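Local coordinates for insecticidal protein (Brevibacillus laterosporus, PDB 7ML9), which is an insecticidal toxin active against the western corn rootworm, and probably kills by assembling into a beta-barrel pore in the membrane, at residues 44-49 and 250-255; 51-54 and 58-61; 99-104 and 160-165; 258-263 and 267-272. All blocks are in the same frame, centred on the assembly; numbering follows the deposited sequence. Where two conformers were deposited one is given.

Overall arrangement
From the N terminus, helix 28-48 ends in contact 1, where 44-49 meets the end of helix 242-252, closing a loop of some two hundred residues. Contacts 2 and 3 both fall within that loop, one after the other. Contact 2 folds the chain leaving helix 28-48 onto strand 59-63 and touches contact 1 through N45 and F44 against F52. Contact 3 links long strand 86-115 to the turn between strands 153-160 and 165-172, its centre about 49 Å from that of contact 1. Contact 4 follows in series as the hairpin 260-263/266-289, joined to contact 1 by Q250 and sharing the large sheet with contact 3.

Contact 1: residues 44-49 and 250-255; sequences FNEAWN and QQKGWG. With EDO (1,2-ethanediol), chain E.
E46 and K252 reach for each other from opposite directions and meet in a salt bridge, OE2 of E46 to NZ of K252 at 2.8 Å. The lysine ammonium uses the syn lone pair of that oxygen, on the side of OE1, which lies farther from NZ. The glutamate gets there with its chain extended beyond CG (chi2 -175°), while the lysine bends at chi2 (-86°), bringing CD and CE alongside OE2 before the charged end arrives. The lysine beside OE2 would favour the charged carboxylate.

W254 flanks this pair. CB of K252 sits over one face of the indole, toward its rim, 3.3 Å above the plane, and OE2 of E46 approaches the six-membered ring obliquely, 3.5 Å from CZ2. A molecule of 1,2-ethanediol, probably from the crystallisation liquor, lies beside E46 and the indole. Its O2 is at the indole edge, in plane, and 2.5 Å from OE2 of E46, shorter than a normal hydrogen bond, so its exact length is doubtful; NE1 of W254 makes only weak bonds to O1 and O2 of the diol.

W254 also packs against E38, D39 and T43 of helix 28-48 and against K248 and C249 of helix 242-252, which sets it between the two helices. Only 116 Å² is buried between the segments, in keeping with a surface bridge. Helix 242-252 ends here in a Schellman motif with G253, at positive phi, as C-prime residue: N of W254 returns to O of C249, and N of G253 makes a weak bond to O of Q250.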
loop_
_atom_site.group_PDB
_atom_site.type_symbol
_atom_site.label_atom_id
_atom_site.label_comp_id
_atom_site.label_asym_id
_atom_site.label_seq_id
_atom_site.Cartn_x
_atom_site.Cartn_y
_atom_site.Cartn_z
ATOM N N PHE A 44 31.385 -8.386 23.986
ATOM C CA PHE A 44 32.537 -9.186 24.407
ATOM C C PHE A 44 33.719 -8.992 23.468
ATOM O O PHE A 44 34.874 -9.020 23.908
ATOM C CB PHE A 44 32.168 -10.667 24.469
ATOM C CG PHE A 44 31.384 -11.036 25.692
ATOM C CD1 PHE A 44 31.813 -10.643 26.951
ATOM C CD2 PHE A 44 30.209 -11.758 25.583
ATOM C CE1 PHE A 44 31.080 -10.969 28.083
ATOM C CE2 PHE A 44 29.472 -12.085 26.708
ATOM C CZ PHE A 44 29.901 -11.692 27.953
ATOM N N ASN A 45 33.455 -8.792 22.178
ATOM C CA ASN A 45 34.548 -8.564 21.244
ATOM C C ASN A 45 35.294 -7.282 21.566
ATOM O O ASN A 45 36.516 -7.223 21.399
ATOM C CB ASN A 45 34.031 -8.548 19.809
ATOM C CG ASN A 45 33.676 -9.918 19.326
ATOM O OD1 ASN A 45 34.017 -10.919 19.968
ATOM N ND2 ASN A 45 33.004 -9.991 18.183
ATOM N N GLU A 46 34.583 -6.241 22.017
ATOM C CA GLU A 46 35.268 -5.042 22.481
ATOM C C GLU A 46 36.023 -5.325 23.773
ATOM O O GLU A 46 37.163 -4.875 23.944
ATOM C CB GLU A 46 34.277 -3.889 22.699
ATOM C CG GLU A 46 33.600 -3.389 21.381
ATOM C CD GLU A 46 32.713 -2.161 21.562
ATOM O OE1 GLU A 46 32.414 -1.755 22.710
ATOM O OE2 GLU A 46 32.288 -1.596 20.523
ATOM N N ALA A 47 35.394 -6.064 24.696
ATOM C CA ALA A 47 35.991 -6.280 26.013
ATOM C C ALA A 47 37.268 -7.098 25.930
ATOM O O ALA A 47 38.196 -6.876 26.717
ATOM C CB ALA A 47 34.994 -6.976 26.944
ATOM N N TRP A 48 37.339 -8.036 24.992
ATOM C CA TRP A 48 38.389 -9.035 24.988
ATOM C C TRP A 48 39.140 -9.123 23.672
ATOM O O TRP A 48 40.016 -9.981 23.545
ATOM C CB TRP A 48 37.801 -10.419 25.329
ATOM C CG TRP A 48 37.222 -10.507 26.718
ATOM C CD1 TRP A 48 35.930 -10.796 27.056
ATOM C CD2 TRP A 48 37.922 -10.308 27.957
ATOM N NE1 TRP A 48 35.781 -10.783 28.423
ATOM C CE2 TRP A 48 36.987 -10.487 28.998
ATOM C CE3 TRP A 48 39.251 -10.001 28.285
ATOM C CZ2 TRP A 48 37.338 -10.377 30.346
ATOM C CZ3 TRP A 48 39.596 -9.882 29.630
ATOM C CH2 TRP A 48 38.644 -10.073 30.640
ATOM N N ASN A 49 38.804 -8.286 22.685
ATOM C CA ASN A 49 39.426 -8.319 21.356
ATOM C C ASN A 49 39.262 -9.672 20.671
ATOM O O ASN A 49 40.164 -10.150 19.982
ATOM C CB ASN A 49 40.898 -7.926 21.432
ATOM C CG ASN A 49 41.071 -6.488 21.820
ATOM O OD1 ASN A 49 41.533 -6.171 22.920
ATOM N ND2 ASN A 49 40.651 -5.598 20.937
ATOM N N GLN A 250 23.016 -0.503 15.606
ATOM C CA GLN A 250 23.090 0.280 14.372
ATOM C C GLN A 250 24.259 1.258 14.399
ATOM O O GLN A 250 24.952 1.422 13.388
ATOM C CB GLN A 250 21.765 1.002 14.144
ATOM C CG GLN A 250 20.669 0.006 13.741
ATOM C CD GLN A 250 19.350 0.671 13.350
ATOM O OE1 GLN A 250 18.946 1.680 13.925
ATOM N NE2 GLN A 250 18.667 0.081 12.378
ATOM N N GLN A 251 24.516 1.889 15.553
ATOM C CA GLN A 251 25.693 2.746 15.691
ATOM C C GLN A 251 26.989 1.963 15.472
ATOM O O GLN A 251 27.915 2.448 14.808
ATOM C CB GLN A 251 25.668 3.413 17.068
ATOM C CG GLN A 251 26.766 4.437 17.303
ATOM C CD GLN A 251 26.657 5.066 18.673
ATOM O OE1 GLN A 251 26.939 4.430 19.688
ATOM N NE2 GLN A 251 26.242 6.307 18.712
ATOM N N LYS A 252 27.060 0.729 15.988
ATOM C CA LYS A 252 28.265 -0.092 15.892
ATOM C C LYS A 252 28.425 -0.804 14.566
ATOM O O LYS A 252 29.516 -1.301 14.279
ATOM C CB LYS A 252 28.273 -1.184 16.975
ATOM C CG LYS A 252 28.174 -0.691 18.398
ATOM C CD LYS A 252 29.527 -0.338 18.954
ATOM C CE LYS A 252 29.414 0.207 20.362
ATOM N NZ LYS A 252 30.762 0.750 20.740
ATOM N N GLY A 253 27.372 -0.933 13.771
ATOM C CA GLY A 253 27.494 -1.794 12.626
ATOM C C GLY A 253 27.398 -3.268 12.935
ATOM O O GLY A 253 27.912 -4.081 12.170
ATOM N N TRP A 254 26.757 -3.646 14.038
ATOM C CA TRP A 254 26.602 -5.058 14.386
ATOM C C TRP A 254 25.296 -5.594 13.806
ATOM O O TRP A 254 24.224 -5.368 14.371
ATOM C CB TRP A 254 26.611 -5.242 15.897
ATOM C CG TRP A 254 27.889 -4.815 16.591
ATOM C CD1 TRP A 254 29.109 -4.568 16.018
ATOM C CD2 TRP A 254 28.046 -4.587 17.997
ATOM N NE1 TRP A 254 30.019 -4.202 16.997
ATOM C CE2 TRP A 254 29.390 -4.210 18.216
ATOM C CE3 TRP A 254 27.179 -4.672 19.094
ATOM C CZ2 TRP A 254 29.885 -3.915 19.490
ATOM C CZ3 TRP A 254 27.668 -4.378 20.361
ATOM C CH2 TRP A 254 29.014 -4.000 20.547
ATOM N N GLY A 255 25.393 -6.362 12.726
ATOM C CA GLY A 255 24.232 -6.969 12.104
ATOM C C GLY A 255 23.521 -6.031 11.139
ATOM O O GLY A 255 23.730 -4.816 11.121
HETATM C C1 EDO E . 33.052 -2.386 15.997
HETATM O O1 EDO E . 31.782 -2.027 15.453
HETATM C C2 EDO E . 33.176 -1.714 17.355
HETATM O O2 EDO E . 32.714 -2.642 18.339
#

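Contact 2: residues 51-54 and 58-61; sequences NFKP and QQFS
Q59 spans the gap to K53 and holds its backbone with both ends of its amide. From CB, CG stands between the backbone N and the carbonyl carbon (chi1 67°), and the chain then runs out extended. CG passes the F52 ring, 3.4 Å from CD1, and CD follows it at a slightly longer distance. The ring and the amide are steeply inclined, their planes 65° apart.

At the tip the two polar atoms divide the work. OE1 accepts from N of K53 at 2.9 Å, with the donor tilted 31° from the carbonyl plane. NE2 donates to O of K53 at 2.8 Å, in the plane of that carbonyl and of its own amide. The paired bonds copy the donor and acceptor pattern of a neighbouring strand and fix the rotation of the amide, although 51-54 is itself loop.

Farther along the strand, S61 closes the other end. Its OG donates to OD1 of N51 at 2.6 Å, coming in tilted from the carbonyl plane. Between the two polar clasps, CE1 of F52 packs 3.6 Å from CB of S61, and CA of F60 lies at the ring edge, in plane.

F52 is buried, with A41 of helix 28-48 and with V69 and L71 of strand 69-71 also against it; its N bonds to OD1 of N45 near the end of that helix. Strand 59-63 pairs in turn with strand 69-71, Q59 opposite L71 and S61 opposite V69. The loop is thus laid between helix 28-48 and this small two-stranded sheet, with P54 touching D34, R37 and E38 on the helix.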
loop_
_atom_site.group_PDB
_atom_site.type_symbol
_atom_site.label_atom_id
_atom_site.label_comp_id
_atom_site.label_asym_id
_atom_site.label_seq_id
_atom_site.Cartn_x
_atom_site.Cartn_y
_atom_site.Cartn_z
ATOM N N ASN A 51 36.693 -12.438 18.235
ATOM C CA ASN A 51 35.929 -12.405 16.988
ATOM C C ASN A 51 34.688 -13.311 17.067
ATOM O O ASN A 51 34.357 -14.036 16.121
ATOM C CB ASN A 51 36.815 -12.783 15.808
ATOM C CG ASN A 51 37.243 -14.258 15.832
ATOM O OD1 ASN A 51 37.187 -14.928 16.872
ATOM N ND2 ASN A 51 37.646 -14.770 14.677
ATOM N N PHE A 52 33.993 -13.281 18.211
ATOM C CA PHE A 52 32.770 -14.060 18.388
ATOM C C PHE A 52 31.702 -13.614 17.392
ATOM O O PHE A 52 31.573 -12.426 17.086
ATOM C CB PHE A 52 32.206 -13.890 19.803
ATOM C CG PHE A 52 33.084 -14.465 20.909
ATOM C CD1 PHE A 52 33.485 -15.789 20.884
ATOM C CD2 PHE A 52 33.477 -13.675 21.979
ATOM C CE1 PHE A 52 34.277 -16.323 21.898
ATOM C CE2 PHE A 52 34.281 -14.199 23.004
ATOM C CZ PHE A 52 34.677 -15.523 22.954
ATOM N N LYS A 53 30.900 -14.583 16.916
ATOM C CA LYS A 53 29.757 -14.355 16.038
ATOM C C LYS A 53 28.468 -14.423 16.843
ATOM O O LYS A 53 28.432 -15.046 17.909
ATOM C CB LYS A 53 29.724 -15.408 14.929
ATOM C CG LYS A 53 31.030 -15.580 14.182
ATOM C CD LYS A 53 31.351 -14.373 13.324
ATOM C CE LYS A 53 32.415 -14.702 12.282
ATOM N NZ LYS A 53 33.650 -15.278 12.902
ATOM N N PRO A 54 27.383 -13.795 16.374
ATOM C CA PRO A 54 26.099 -13.915 17.094
ATOM C C PRO A 54 25.597 -15.354 17.057
ATOM O O PRO A 54 25.423 -15.940 15.988
ATOM C CB PRO A 54 25.172 -12.953 16.332
ATOM C CG PRO A 54 25.765 -12.879 14.938
ATOM C CD PRO A 54 27.263 -12.962 15.155
ATOM N N GLN A 58 27.925 -22.657 21.971
ATOM C CA GLN A 58 29.215 -22.376 22.575
ATOM C C GLN A 58 30.230 -22.124 21.469
ATOM O O GLN A 58 30.225 -22.794 20.432
ATOM C CB GLN A 58 29.662 -23.533 23.464
ATOM C CG GLN A 58 30.987 -23.261 24.156
ATOM C CD GLN A 58 31.471 -24.462 24.949
ATOM O OE1 GLN A 58 31.793 -25.502 24.376
ATOM N NE2 GLN A 58 31.513 -24.325 26.268
ATOM N N GLN A 59 31.078 -21.125 21.667
ATOM C CA GLN A 59 32.108 -20.832 20.682
ATOM C C GLN A 59 33.357 -20.362 21.406
ATOM O O GLN A 59 33.315 -19.968 22.578
ATOM C CB GLN A 59 31.629 -19.792 19.645
ATOM C CG GLN A 59 31.383 -18.400 20.191
ATOM C CD GLN A 59 30.676 -17.473 19.181
ATOM O OE1 GLN A 59 31.169 -17.237 18.075
ATOM N NE2 GLN A 59 29.533 -16.933 19.582
ATOM N N PHE A 60 34.482 -20.422 20.697
ATOM C CA PHE A 60 35.754 -19.979 21.239
ATOM C C PHE A 60 36.414 -19.043 20.245
ATOM O O PHE A 60 36.088 -19.028 19.059
ATOM C CB PHE A 60 36.700 -21.158 21.578
ATOM C CG PHE A 60 37.171 -21.941 20.374
ATOM C CD1 PHE A 60 38.272 -21.524 19.633
ATOM C CD2 PHE A 60 36.525 -23.107 19.999
ATOM C CE1 PHE A 60 38.705 -22.245 18.535
ATOM C CE2 PHE A 60 36.951 -23.831 18.901
ATOM C CZ PHE A 60 38.041 -23.401 18.169
ATOM N N SER A 61 37.351 -18.254 20.747
ATOM C CA SER A 61 38.012 -17.294 19.883
ATOM C C SER A 61 39.327 -16.905 20.537
ATOM O O SER A 61 39.438 -16.864 21.766
ATOM C CB SER A 61 37.120 -16.072 19.647
ATOM O OG SER A 61 37.890 -14.908 19.424
#

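Contact 3: residues 99-104 and 160-165; sequences PTEASG and IAQGSM
The backbone N of Q162 points into the fork of the E101 carboxylate, forming a bifurcated hydrogen bond to both oxygens. It lies 3.1 Å from OE1 and 3.1 Å from OE2 of E101, each accepting through its syn lone pair. The glutamate reaches the turn by staying extended beyond CG (chi2 -153°).

OE2 has a further partner in a water, which donates to it at 2.5 Å and accepts from N of G163 at 2.8 Å. One carboxylate therefore holds two successive peptide N-H groups of the turn, the second through the water, and this would suit its charged form. The side chain of Q162 folds back beside OE1, bent at chi2, with its amide plane 70° from the carboxylate.

E101 also packs on I213 of strand 201-229 and on Y279 of strand 266-289, residues that I160 touches too. Within the turn, O of A161 accepts from both N and OG of S164, the hydroxyl at 2.7 Å.

Residues 161-164 form a type I' beta turn joining strands 153-160 and 165-172, with a classic beta bulge where S164 and M165 both face I160. It is a bulged hairpin end, tied by one glutamate to long strand 86-115.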
loop_
_atom_site.group_PDB
_atom_site.type_symbol
_atom_site.label_atom_id
_atom_site.label_comp_id
_atom_site.label_asym_id
_atom_site.label_seq_id
_atom_site.Cartn_x
_atom_site.Cartn_y
_atom_site.Cartn_z
ATOM N N PRO A 99 1.957 7.954 -6.582
ATOM C CA PRO A 99 1.323 6.949 -7.448
ATOM C C PRO A 99 1.291 7.401 -8.902
ATOM O O PRO A 99 1.395 8.590 -9.222
ATOM C CB PRO A 99 -0.096 6.823 -6.874
ATOM C CG PRO A 99 -0.031 7.440 -5.504
ATOM C CD PRO A 99 1.030 8.501 -5.579
ATOM N N THR A 100 1.140 6.428 -9.789
ATOM C CA THR A 100 1.114 6.648 -11.228
ATOM C C THR A 100 -0.314 6.462 -11.736
ATOM O O THR A 100 -0.879 5.366 -11.616
ATOM C CB THR A 100 2.063 5.693 -11.946
ATOM O OG1 THR A 100 3.369 5.780 -11.356
ATOM C CG2 THR A 100 2.151 6.044 -13.442
ATOM N N GLU A 101 -0.885 7.534 -12.293
ATOM C CA GLU A 101 -2.226 7.535 -12.873
ATOM C C GLU A 101 -2.161 7.424 -14.392
ATOM O O GLU A 101 -1.255 7.963 -15.031
ATOM C CB GLU A 101 -2.981 8.804 -12.491
ATOM C CG GLU A 101 -3.166 8.990 -11.004
ATOM C CD GLU A 101 -4.398 9.816 -10.664
ATOM O OE1 GLU A 101 -5.147 10.182 -11.594
ATOM O OE2 GLU A 101 -4.625 10.089 -9.463
ATOM N N ALA A 102 -3.144 6.731 -14.973
ATOM C CA ALA A 102 -3.225 6.566 -16.417
ATOM C C ALA A 102 -4.679 6.672 -16.866
ATOM O O ALA A 102 -5.608 6.507 -16.071
ATOM C CB ALA A 102 -2.639 5.221 -16.873
ATOM N N SER A 103 -4.861 6.949 -18.155
ATOM C CA SER A 103 -6.173 6.998 -18.791
ATOM C C SER A 103 -6.435 5.704 -19.541
ATOM O O SER A 103 -5.528 5.149 -20.169
ATOM C CB SER A 103 -6.272 8.176 -19.765
ATOM O OG SER A 103 -6.545 9.369 -19.058
ATOM N N GLY A 104 -7.683 5.231 -19.487
ATOM C CA GLY A 104 -8.073 4.024 -20.178
ATOM C C GLY A 104 -8.749 4.309 -21.513
ATOM O O GLY A 104 -8.980 5.449 -21.904
ATOM N N ILE A 160 -7.369 9.395 -5.590
ATOM C CA ILE A 160 -7.556 8.883 -6.939
ATOM C C ILE A 160 -8.128 9.999 -7.804
ATOM O O ILE A 160 -8.599 11.022 -7.304
ATOM C CB ILE A 160 -8.483 7.656 -6.976
ATOM C CG1 ILE A 160 -9.863 8.040 -6.442
ATOM C CG2 ILE A 160 -7.881 6.496 -6.183
ATOM C CD1 ILE A 160 -10.929 7.037 -6.786
ATOM N N ALA A 161 -8.083 9.778 -9.118
ATOM C CA ALA A 161 -8.680 10.680 -10.102
ATOM C C ALA A 161 -8.175 12.104 -9.896
ATOM O O ALA A 161 -8.936 13.036 -9.629
ATOM C CB ALA A 161 -10.208 10.623 -10.044
ATOM N N GLN A 162 -6.855 12.245 -9.995
ATOM C CA GLN A 162 -6.182 13.531 -9.835
ATOM C C GLN A 162 -6.655 14.247 -8.569
ATOM O O GLN A 162 -7.063 15.410 -8.594
ATOM C CB GLN A 162 -6.382 14.403 -11.076
ATOM C CG GLN A 162 -5.912 13.756 -12.381
ATOM C CD GLN A 162 -4.405 13.539 -12.432
ATOM O OE1 GLN A 162 -3.928 12.450 -12.767
ATOM N NE2 GLN A 162 -3.645 14.580 -12.093
ATOM N N GLY A 163 -6.628 13.522 -7.451
ATOM C CA GLY A 163 -6.888 14.096 -6.145
ATOM C C GLY A 163 -8.327 14.435 -5.827
ATOM O O GLY A 163 -8.574 15.120 -4.830
ATOM N N SER A 164 -9.292 13.969 -6.618
ATOM C CA SER A 164 -10.678 14.385 -6.432
ATOM C C SER A 164 -11.493 13.438 -5.558
ATOM O O SER A 164 -12.591 13.806 -5.128
ATOM C CB SER A 164 -11.367 14.543 -7.793
ATOM O OG SER A 164 -11.420 13.311 -8.484
ATOM N N MET A 165 -10.997 12.234 -5.291
ATOM C CA MET A 165 -11.662 11.313 -4.383
ATOM C C MET A 165 -10.603 10.568 -3.583
ATOM O O MET A 165 -9.426 10.530 -3.955
ATOM C CB MET A 165 -12.568 10.318 -5.124
ATOM C CG MET A 165 -13.652 9.690 -4.245
ATOM S SD MET A 165 -14.930 8.796 -5.168
ATOM C CE MET A 165 -15.588 7.700 -3.908
HETATM O O HOH W 1 -5.001 11.226 -7.241
#

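Contact 4: residues 258-263 and 267-272; sequences RNFQPS and VIVKGQ
F260 and V269 make the tight side of this hairpin. Their side chains run side by side and point the same way, and CG2 of V269 sits over one face of the phenyl ring, 3.9 Å from its centroid and 13° off the normal, a CH-pi contact. The methyl is placed there by lying anti to the backbone N of V269. CG2 of V267 comes to the ring edge instead, 4.1 Å from CD2 of F260. L246 of helix 242-252 and R31 of helix 28-48 also touch this ring; F260, V267 and V269 are all buried.

The other face, carrying Q261 and I268, is looser. Q261 is exposed and extended (chi2 179°), its NE2 only loosely near CD1 of I268 at 4.3 Å; CD1 also packs on CB of S263 at 3.8 Å.

Q261 and I268 form the hydrogen-bonded pair between the strands: N of I268 to O of Q261 is 2.7 Å and nearly straight at 173°, while the return bond from N of Q261 to O of I268 is 2.9 Å. Just ahead of strand 260-263, O of N259 accepts from N of K270 at 3.0 Å. In the conformer given, ND2 of N259 donates to O of K270 and to OG1 of T26; as N259 has a second conformer, this side-chain tie is less certain than the backbone bond.

The chemistry is thus one-sided: backbone bonds set the register, an apolar cluster seals the face against the helices, and the opposite face is mixed, with I268 beside the exposed Q261 and S263.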
loop_
_atom_site.group_PDB
_atom_site.type_symbol
_atom_site.label_atom_id
_atom_site.label_comp_id
_atom_site.label_asym_id
_atom_site.label_seq_id
_atom_site.Cartn_x
_atom_site.Cartn_y
_atom_site.Cartn_z
ATOM N N ARG A 258 18.440 -3.028 8.545
ATOM C CA ARG A 258 18.186 -1.850 7.716
ATOM C C ARG A 258 16.722 -1.423 7.736
ATOM O O ARG A 258 16.421 -0.245 7.531
ATOM C CB ARG A 258 18.631 -2.119 6.279
ATOM C CG ARG A 258 20.100 -1.787 6.044
ATOM C CD ARG A 258 20.511 -2.049 4.601
ATOM N NE ARG A 258 20.918 -3.436 4.414
ATOM C CZ ARG A 258 20.823 -4.100 3.266
ATOM N NH1 ARG A 258 20.344 -3.501 2.183
ATOM N NH2 ARG A 258 21.217 -5.365 3.203
ATOM N N ASN A 259 15.793 -2.342 7.977
ATOM C CA ASN A 259 14.379 -1.988 7.989
ATOM C C ASN A 259 13.825 -1.857 9.404
ATOM O O ASN A 259 12.609 -1.955 9.600
ATOM C CB ASN A 259 13.561 -2.989 7.160
ATOM C CG ASN A 259 13.589 -4.400 7.718
ATOM O OD1 ASN A 259 14.597 -4.854 8.249
ATOM N ND2 ASN A 259 12.469 -5.113 7.575
ATOM N N PHE A 260 14.693 -1.609 10.389
ATOM C CA PHE A 260 14.300 -1.346 11.763
ATOM C C PHE A 260 14.747 0.057 12.137
ATOM O O PHE A 260 15.789 0.537 11.681
ATOM C CB PHE A 260 14.938 -2.334 12.762
ATOM C CG PHE A 260 14.435 -3.755 12.648
ATOM C CD1 PHE A 260 14.802 -4.548 11.576
ATOM C CD2 PHE A 260 13.623 -4.302 13.637
ATOM C CE1 PHE A 260 14.356 -5.863 11.478
ATOM C CE2 PHE A 260 13.182 -5.625 13.549
ATOM C CZ PHE A 260 13.543 -6.393 12.464
ATOM N N GLN A 261 13.966 0.696 13.002
ATOM C CA GLN A 261 14.254 2.029 13.465
ATOM C C GLN A 261 13.910 2.092 14.948
ATOM O O GLN A 261 12.818 1.646 15.339
ATOM C CB GLN A 261 13.404 3.026 12.670
ATOM C CG GLN A 261 13.652 4.477 12.913
ATOM C CD GLN A 261 12.734 5.309 12.014
ATOM O OE1 GLN A 261 12.893 5.321 10.796
ATOM N NE2 GLN A 261 11.761 5.972 12.611
ATOM N N PRO A 262 14.782 2.640 15.795
ATOM C CA PRO A 262 14.425 2.772 17.211
ATOM C C PRO A 262 13.340 3.815 17.420
ATOM O O PRO A 262 13.237 4.803 16.687
ATOM C CB PRO A 262 15.739 3.195 17.885
ATOM C CG PRO A 262 16.573 3.770 16.800
ATOM C CD PRO A 262 16.158 3.086 15.512
ATOM N N SER A 263 12.533 3.588 18.450
ATOM C CA SER A 263 11.475 4.534 18.801
ATOM C C SER A 263 11.334 4.474 20.321
ATOM O O SER A 263 10.453 3.798 20.863
ATOM C CB SER A 263 10.161 4.210 18.087
ATOM O OG SER A 263 9.124 5.082 18.504
ATOM N N VAL A 267 10.851 -0.552 18.826
ATOM C CA VAL A 267 11.414 -0.420 17.491
ATOM C C VAL A 267 10.258 -0.406 16.494
ATOM O O VAL A 267 9.195 -0.996 16.724
ATOM C CB VAL A 267 12.424 -1.539 17.127
ATOM C CG1 VAL A 267 13.527 -1.727 18.232
ATOM C CG2 VAL A 267 11.711 -2.809 16.892
ATOM N N ILE A 268 10.471 0.284 15.383
ATOM C CA ILE A 268 9.529 0.285 14.264
ATOM C C ILE A 268 10.145 -0.538 13.146
ATOM O O ILE A 268 11.297 -0.304 12.758
ATOM C CB ILE A 268 9.216 1.716 13.794
ATOM C CG1 ILE A 268 8.538 2.502 14.907
ATOM C CG2 ILE A 268 8.354 1.695 12.526
ATOM C CD1 ILE A 268 8.495 3.995 14.644
ATOM N N VAL A 269 9.394 -1.509 12.634
ATOM C CA VAL A 269 9.862 -2.354 11.545
ATOM C C VAL A 269 9.030 -2.038 10.305
ATOM O O VAL A 269 7.829 -1.785 10.407
ATOM C CB VAL A 269 9.802 -3.849 11.922
ATOM C CG1 VAL A 269 8.384 -4.322 12.194
ATOM C CG2 VAL A 269 10.468 -4.690 10.851
ATOM N N LYS A 270 9.674 -2.033 9.141
ATOM C CA LYS A 270 9.054 -1.559 7.906
ATOM C C LYS A 270 8.971 -2.686 6.894
ATOM O O LYS A 270 9.954 -3.404 6.683
ATOM C CB LYS A 270 9.835 -0.390 7.308
ATOM C CG LYS A 270 9.153 0.247 6.093
ATOM C CD LYS A 270 10.081 1.209 5.365
ATOM C CE LYS A 270 10.645 0.558 4.109
ATOM N NZ LYS A 270 9.617 0.427 3.034
ATOM N N GLY A 271 7.792 -2.843 6.278
ATOM C CA GLY A 271 7.612 -3.686 5.111
ATOM C C GLY A 271 7.039 -2.870 3.959
ATOM O O GLY A 271 7.033 -1.631 4.021
ATOM N N GLN A 272 6.544 -3.536 2.920
ATOM C CA GLN A 272 6.140 -2.850 1.696
ATOM C C GLN A 272 4.985 -3.582 1.029
ATOM O O GLN A 272 4.889 -4.811 1.084
ATOM C CB GLN A 272 7.285 -2.760 0.682
ATOM C CG GLN A 272 8.003 -1.435 0.649
ATOM C CD GLN A 272 9.234 -1.482 -0.238
ATOM O OE1 GLN A 272 10.332 -1.081 0.171
ATOM N NE2 GLN A 272 9.055 -1.971 -1.469
#